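Local coordinates for ABC transporter binding protein AcbH (Actinoplanes, PDB 3OO8), which binds beta-D-galactopyranose as the extracellular solute receptor of a bacterial ABC transporter, at residues N381-I384 with K385-Q389; K238-N241 with G242-W245. The protein carries 2 engineered substitutions. All blocks are in the same frame, centred on the assembly; numbering follows the deposited sequence.

Contact 1: residues N381-I384 with K385-Q389; sequences NAMI and KLIQQ
Met383 hands its carbonyl to Ile387 one helical turn on, and the pair shows how a helix satisfies its backbone while its apolar side chains pack on two neighbouring helices. Ile387 N lies 2.8 Å from Met383 O, with an N-H...O angle of 157°. Gln388 N bonds to Ile384 O at 3.1 Å, somewhat more bent at 151°. The bond from Leu386 N to Ala382 O is weak, stretched to 3.4 Å, and the same carbonyl oxygen is also brushed by Leu386 CG at 3.4 Å. Among the side chains, Met383 bends at both chi2 and chi3, which curls the thioether forward over the next turn: SD meets Leu386 CD1 at 4.2 Å, the two chains crossing at a slant, and CE meets Ile387 CG1, also at 4.2 Å. Beyond this stretch, Met383 and Leu386 pack on Ala406 of helix 396-413, while Ile387 faces Leu191 and Phe194 of helix 191-201. Gln388, extended beyond CG, spans to the backbone oxygen of Asp184, to which NE2 donates. The arrangement is that of an amphipathic alpha-helix, i to i+4 bonded and wedged between other helices of a class 2 solute-binding fold.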
# COMPACT_ATOMS: atom_id res chain seq x y z
N ASN A 381 -10.57 2.29 11.07
CA ASN A 381 -10.88 1.36 12.18
C ASN A 381 -12.37 1.11 12.29
O ASN A 381 -12.81 -0.02 12.57
CB ASN A 381 -10.34 1.89 13.51
CG ASN A 381 -8.83 1.78 13.59
OD1 ASN A 381 -8.23 0.93 12.94
ND2 ASN A 381 -8.21 2.67 14.36
N ALA A 382 -13.17 2.12 11.99
CA ALA A 382 -14.62 1.98 12.05
C ALA A 382 -15.05 0.99 10.95
O ALA A 382 -15.97 0.18 11.14
CB ALA A 382 -15.28 3.35 11.85
N MET A 383 -14.39 1.06 9.79
CA MET A 383 -14.75 0.18 8.67
C MET A 383 -14.39 -1.27 8.95
O MET A 383 -15.01 -2.16 8.41
CB MET A 383 -14.10 0.62 7.35
CG MET A 383 -14.64 1.94 6.80
SD MET A 383 -16.45 2.00 6.68
CE MET A 383 -16.81 0.56 5.68
N ILE A 384 -13.32 -1.50 9.71
CA ILE A 384 -12.95 -2.89 10.04
C ILE A 384 -14.12 -3.69 10.58
O ILE A 384 -14.41 -4.78 10.10
CB ILE A 384 -11.76 -2.91 11.01
CG1 ILE A 384 -10.48 -2.50 10.25
CG2 ILE A 384 -11.59 -4.30 11.63
CD1 ILE A 384 -9.22 -2.37 11.11
N LYS A 385 -14.77 -3.16 11.60
CA LYS A 385 -15.85 -3.88 12.25
C LYS A 385 -17.05 -3.98 11.33
O LYS A 385 -17.73 -5.02 11.28
CB LYS A 385 -16.25 -3.16 13.55
CG LYS A 385 -17.00 -4.04 14.51
CD LYS A 385 -17.39 -3.28 15.79
CE LYS A 385 -16.17 -2.80 16.57
NZ LYS A 385 -15.67 -1.49 16.07
N LEU A 386 -17.31 -2.90 10.58
CA LEU A 386 -18.48 -2.90 9.70
C LEU A 386 -18.29 -3.92 8.57
O LEU A 386 -19.22 -4.58 8.16
CB LEU A 386 -18.78 -1.50 9.15
CG LEU A 386 -19.14 -0.51 10.26
CD1 LEU A 386 -19.16 0.91 9.68
CD2 LEU A 386 -20.51 -0.88 10.86
N ILE A 387 -17.06 -4.06 8.08
CA ILE A 387 -16.79 -5.04 7.03
C ILE A 387 -16.89 -6.46 7.57
O ILE A 387 -17.35 -7.33 6.88
CB ILE A 387 -15.50 -4.72 6.26
CG1 ILE A 387 -15.79 -3.52 5.35
CG2 ILE A 387 -15.01 -5.94 5.48
CD1 ILE A 387 -14.56 -2.89 4.71
N GLN A 388 -16.52 -6.65 8.84
CA GLN A 388 -16.69 -7.97 9.47
C GLN A 388 -18.16 -8.31 9.57
O GLN A 388 -18.57 -9.46 9.33
CB GLN A 388 -16.03 -8.01 10.84
CG GLN A 388 -14.52 -8.23 10.77
CD GLN A 388 -13.85 -8.08 12.10
OE1 GLN A 388 -14.35 -7.42 13.01
NE2 GLN A 388 -12.68 -8.69 12.22
N GLN A 389 -18.96 -7.30 9.87
CA GLN A 389 -20.41 -7.49 9.96
C GLN A 389 -20.98 -7.91 8.59
O GLN A 389 -21.80 -8.83 8.49
CB GLN A 389 -21.06 -6.23 10.55
CG GLN A 389 -22.54 -6.37 10.83
CD GLN A 389 -23.11 -5.18 11.61
OE1 GLN A 389 -22.39 -4.21 11.91
NE2 GLN A 389 -24.40 -5.23 11.91

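Contact 2: residues K238-N241 with G242-W245; sequences KGAN and GRTW. With SO4 (sulfate ion), chain C.
Arg243 folds back over the turn that precedes it and grips the carbonyl oxygen of Lys238 end-on with two nitrogens, NH1 at 2.9 Å and NH2 at 2.8 Å from Lys238 O. That oxygen lies 3° from the guanidinium plane; NH2 approaches it in the carbonyl plane, whereas NH1 sits above that plane. The reach depends on a bend at chi3 (-58°) in a chain whose CG starts out anti to the backbone N. Gly239 O lies over one face of the guanidinium. Underneath, the backbone is tightly wound: Arg243 N donates to Ala240 O at 3.0 Å, and Gly242 N to Gly239 O at 3.3 Å. The methyl of buried Ala240 packs on Phe182, whose backbone oxygen also takes a hydrogen bond from Arg243 NH1. Gly239, at positive phi, and Gly242 are exposed. A sulfate, probably from the crystallisation liquor, sits at another edge of the guanidinium. Arg243 NE reaches its O3 at 2.9 Å and NH2 its O2 at 2.8 Å. One arginine therefore joins two backbone carbonyls to an anion, and the sulfate probably offsets part of its positive charge, while the carbonyls satisfy N-H groups of NH1 and NH2.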
# COMPACT_ATOMS: atom_id res chain seq x y z
N LYS A 238 -14.77 -20.01 3.94
CA LYS A 238 -15.68 -19.84 5.07
C LYS A 238 -14.94 -19.67 6.40
O LYS A 238 -13.77 -19.98 6.51
CB LYS A 238 -16.67 -21.01 5.15
CG LYS A 238 -17.68 -20.98 3.98
CD LYS A 238 -18.71 -22.13 4.01
CE LYS A 238 -19.60 -22.06 5.26
NZ LYS A 238 -20.46 -23.28 5.37
N GLY A 239 -15.63 -19.14 7.41
CA GLY A 239 -14.99 -18.95 8.70
C GLY A 239 -13.90 -17.89 8.71
O GLY A 239 -12.98 -17.93 9.53
N ALA A 240 -14.03 -16.92 7.80
CA ALA A 240 -12.98 -15.91 7.66
C ALA A 240 -12.75 -15.02 8.88
O ALA A 240 -11.60 -14.68 9.18
CB ALA A 240 -13.22 -15.05 6.40
N ASN A 241 -13.83 -14.62 9.57
CA ASN A 241 -13.69 -13.73 10.71
C ASN A 241 -12.94 -14.35 11.88
O ASN A 241 -12.46 -13.63 12.74
CB ASN A 241 -15.03 -13.12 11.15
CG ASN A 241 -15.51 -12.00 10.22
OD1 ASN A 241 -16.72 -11.73 10.11
ND2 ASN A 241 -14.57 -11.37 9.52
N GLY A 242 -12.85 -15.68 11.88
CA GLY A 242 -12.11 -16.38 12.92
C GLY A 242 -10.70 -16.80 12.51
O GLY A 242 -9.97 -17.39 13.30
N ARG A 243 -10.29 -16.43 11.29
CA ARG A 243 -9.03 -16.90 10.72
C ARG A 243 -7.95 -15.83 10.65
O ARG A 243 -8.24 -14.69 10.24
CB ARG A 243 -9.28 -17.48 9.31
CG ARG A 243 -8.04 -18.13 8.64
CD ARG A 243 -8.33 -18.91 7.35
NE ARG A 243 -9.31 -19.96 7.63
CZ ARG A 243 -10.60 -19.90 7.32
NH1 ARG A 243 -11.11 -18.86 6.66
NH2 ARG A 243 -11.42 -20.91 7.68
N THR A 244 -6.72 -16.19 11.01
CA THR A 244 -5.59 -15.25 10.85
C THR A 244 -5.14 -15.28 9.39
O THR A 244 -5.31 -16.27 8.67
CB THR A 244 -4.35 -15.61 11.70
OG1 THR A 244 -3.86 -16.91 11.31
CG2 THR A 244 -4.67 -15.57 13.20
N TRP A 245 -4.54 -14.17 8.94
CA TRP A 245 -4.12 -14.15 7.56
C TRP A 245 -3.05 -15.21 7.29
O TRP A 245 -3.03 -15.81 6.22
CB TRP A 245 -3.75 -12.71 7.08
CG TRP A 245 -2.40 -12.21 7.53
CD1 TRP A 245 -2.15 -11.35 8.56
CD2 TRP A 245 -1.12 -12.60 7.02
NE1 TRP A 245 -0.79 -11.16 8.71
CE2 TRP A 245 -0.14 -11.91 7.77
CE3 TRP A 245 -0.70 -13.47 6.00
CZ2 TRP A 245 1.22 -12.07 7.53
CZ3 TRP A 245 0.66 -13.62 5.77
CH2 TRP A 245 1.60 -12.92 6.54
S SO4 C . -8.82 -23.11 9.47
O1 SO4 C . -8.40 -23.53 10.80
O2 SO4 C . -10.17 -22.55 9.55
O3 SO4 C . -7.88 -22.09 9.01
O4 SO4 C . -8.86 -24.23 8.54

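Two local contacts illustrate how distant pieces of sequence come to lie side by side in the fold. Contact 2 comes first along the chain, in the loop between helices 220-232 and 245-253; contact 1 follows much later, within helix 377-392. Their centres are about 14 Å apart on the same side of the chain's centre, and they touch where the side chain of Asn241 packs on Gln388. Asp184, met by the helix in contact 1, also bonds to the Ala240 backbone. Contact 1 begins near the sugar site, with Asn381 beside Glu372, a galactose-binding position altered here, whereas contact 2 lies away from the annotated sites. The late helix thus runs from the sugar-site side toward the surface loop.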